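Local atomic coordinates of CBS domain-containing protein (Listeria monocytogenes, PDB entry 6XNU), a protein that binds the second messenger c-di-AMP and, through its CBS motifs, probably links c-di-AMP levels to (p)ppGpp homeostasis. Residues F68-L73 with C130-D135. Numbering follows the deposited sequence.
Sequences FKLHGL and CVVDSD
Strands 70-73 and 130-132, whose short axes run almost antiparallel at 174° and come no closer than 9.7 Å, belong to two different sheets, and side chains fill the space between them, led by L70 against C130. Just beyond 130-135, the main chain joins in as well, L70 and F68 having backbone hydrogen bonds with H136 and F138. Here the principle is a division of labour, consistent with two halves of a CBS pair: apolar side chains pack between the sheets, and a lysine-aspartate pair joins the loops at the end. L70 has CG trans to the main-chain nitrogen, and the next torsion then sends CD2, rather than CD1, outward to C130 CB at 3.5 Å, a tight carbon pair. L70 CD2 also lies 3.7 Å from V132 CG1, the two side chains crossing at roughly a right angle. Farther along, L73 brings CD2 to 4.0 Å from C130 SG, and F107 packs against both leucines from a loop.

At the outer end, K69 runs nearly straight until it bends at chi4, placing NZ by D135. K69 NZ forms a salt bridge with D135 OD2 at 2.7 Å. K69 NZ also donates a hydrogen bond to D135 O at 2.9 Å, approaching from 29° out of the carbonyl plane, while CG, CD and CE of K69 pass over D135 O at 3.5-3.7 Å. H137 N bonds to OD1 of both D133 and D135, helping to fix the turn. One ammonium group thus holds two oxygens of D135 at the exposed margin, next to the buried L70, L73, C130 and V132.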
loop_
_atom_site.group_PDB
_atom_site.type_symbol
_atom_site.label_atom_id
_atom_site.label_comp_id
_atom_site.label_asym_id
_atom_site.label_seq_id
_atom_site.Cartn_x
_atom_site.Cartn_y
_atom_site.Cartn_z
ATOM N N PHE A 68 -14.869 -13.154 -14.376
ATOM C CA PHE A 68 -14.281 -12.990 -13.041
ATOM C C PHE A 68 -12.989 -13.785 -12.878
ATOM O O PHE A 68 -12.614 -14.159 -11.763
ATOM C CB PHE A 68 -15.293 -13.337 -11.942
ATOM C CG PHE A 68 -16.442 -12.383 -11.889
ATOM C CD1 PHE A 68 -17.454 -12.456 -12.841
ATOM C CD2 PHE A 68 -16.485 -11.367 -10.944
ATOM C CE1 PHE A 68 -18.511 -11.565 -12.833
ATOM C CE2 PHE A 68 -17.543 -10.470 -10.921
ATOM C CZ PHE A 68 -18.558 -10.558 -11.875
ATOM N N LYS A 69 -12.270 -14.013 -13.978
ATOM C CA LYS A 69 -10.923 -14.566 -13.906
ATOM C C LYS A 69 -9.894 -13.442 -13.748
ATOM O O LYS A 69 -10.060 -12.340 -14.277
ATOM C CB LYS A 69 -10.601 -15.394 -15.152
ATOM C CG LYS A 69 -11.497 -16.596 -15.334
ATOM C CD LYS A 69 -11.216 -17.259 -16.679
ATOM C CE LYS A 69 -12.282 -18.284 -17.007
ATOM N NZ LYS A 69 -12.511 -19.193 -15.856
ATOM N N LEU A 70 -8.810 -13.754 -13.043
ATOM C CA LEU A 70 -7.806 -12.766 -12.654
ATOM C C LEU A 70 -6.767 -12.591 -13.757
ATOM O O LEU A 70 -6.071 -13.547 -14.110
ATOM C CB LEU A 70 -7.129 -13.209 -11.356
ATOM C CG LEU A 70 -5.986 -12.320 -10.857
ATOM C CD1 LEU A 70 -6.498 -10.948 -10.438
ATOM C CD2 LEU A 70 -5.300 -13.002 -9.701
ATOM N N HIS A 71 -6.626 -11.360 -14.259
ATOM C CA HIS A 71 -5.695 -11.036 -15.337
ATOM C C HIS A 71 -4.545 -10.136 -14.921
ATOM O O HIS A 71 -3.487 -10.184 -15.548
ATOM C CB HIS A 71 -6.424 -10.344 -16.498
ATOM C CG HIS A 71 -7.257 -11.270 -17.328
ATOM N ND1 HIS A 71 -6.921 -11.612 -18.621
ATOM C CD2 HIS A 71 -8.413 -11.917 -17.054
ATOM C CE1 HIS A 71 -7.831 -12.442 -19.104
ATOM N NE2 HIS A 71 -8.746 -12.648 -18.174
ATOM N N GLY A 72 -4.717 -9.309 -13.897
ATOM C CA GLY A 72 -3.657 -8.366 -13.592
ATOM C C GLY A 72 -3.922 -7.650 -12.288
ATOM O O GLY A 72 -4.940 -7.867 -11.625
ATOM N N LEU A 73 -2.966 -6.799 -11.931
ATOM C CA LEU A 73 -3.017 -5.955 -10.745
ATOM C C LEU A 73 -2.719 -4.537 -11.187
ATOM O O LEU A 73 -1.874 -4.324 -12.062
ATOM C CB LEU A 73 -2.002 -6.400 -9.689
ATOM C CG LEU A 73 -2.169 -7.799 -9.087
ATOM C CD1 LEU A 73 -0.959 -8.158 -8.245
ATOM C CD2 LEU A 73 -3.446 -7.846 -8.263
ATOM N N CYS A 130 -3.147 -12.961 -4.390
ATOM C CA CYS A 130 -4.487 -13.301 -4.833
ATOM C C CYS A 130 -4.710 -14.809 -4.743
ATOM O O CYS A 130 -3.794 -15.595 -4.994
ATOM C CB CYS A 130 -4.655 -12.842 -6.269
ATOM S SG CYS A 130 -4.844 -11.046 -6.405
ATOM N N VAL A 131 -5.935 -15.203 -4.381
ATOM C CA VAL A 131 -6.370 -16.602 -4.370
ATOM C C VAL A 131 -7.271 -16.826 -5.577
ATOM O O VAL A 131 -8.176 -16.027 -5.840
ATOM C CB VAL A 131 -7.113 -16.957 -3.071
ATOM C CG1 VAL A 131 -7.511 -18.426 -3.056
ATOM C CG2 VAL A 131 -6.250 -16.636 -1.847
ATOM N N VAL A 132 -7.013 -17.903 -6.327
ATOM C CA VAL A 132 -7.804 -18.236 -7.508
ATOM C C VAL A 132 -8.079 -19.726 -7.472
ATOM O O VAL A 132 -7.387 -20.488 -6.797
ATOM C CB VAL A 132 -7.110 -17.863 -8.846
ATOM C CG1 VAL A 132 -6.747 -16.362 -8.893
ATOM C CG2 VAL A 132 -5.885 -18.730 -9.081
ATOM N N ASP A 133 -9.108 -20.141 -8.196
ATOM C CA ASP A 133 -9.347 -21.575 -8.286
ATOM C C ASP A 133 -8.638 -22.100 -9.541
ATOM O O ASP A 133 -7.910 -21.369 -10.219
ATOM C CB ASP A 133 -10.850 -21.851 -8.204
ATOM C CG ASP A 133 -11.560 -21.634 -9.498
ATOM O OD1 ASP A 133 -10.946 -21.069 -10.412
ATOM O OD2 ASP A 133 -12.736 -22.047 -9.609
ATOM N N SER A 134 -8.832 -23.381 -9.877
ATOM C CA SER A 134 -8.013 -23.958 -10.940
ATOM C C SER A 134 -8.262 -23.323 -12.307
ATOM O O SER A 134 -7.381 -23.396 -13.170
ATOM C CB SER A 134 -8.227 -25.472 -11.013
ATOM O OG SER A 134 -9.588 -25.813 -10.809
ATOM N N ASP A 135 -9.413 -22.682 -12.533
ATOM C CA ASP A 135 -9.657 -21.986 -13.793
ATOM C C ASP A 135 -9.436 -20.474 -13.685
ATOM O O ASP A 135 -9.934 -19.719 -14.524
ATOM C CB ASP A 135 -11.059 -22.317 -14.334
ATOM C CG ASP A 135 -12.186 -21.506 -13.689
ATOM O OD1 ASP A 135 -12.038 -21.018 -12.562
ATOM O OD2 ASP A 135 -13.254 -21.351 -14.322
#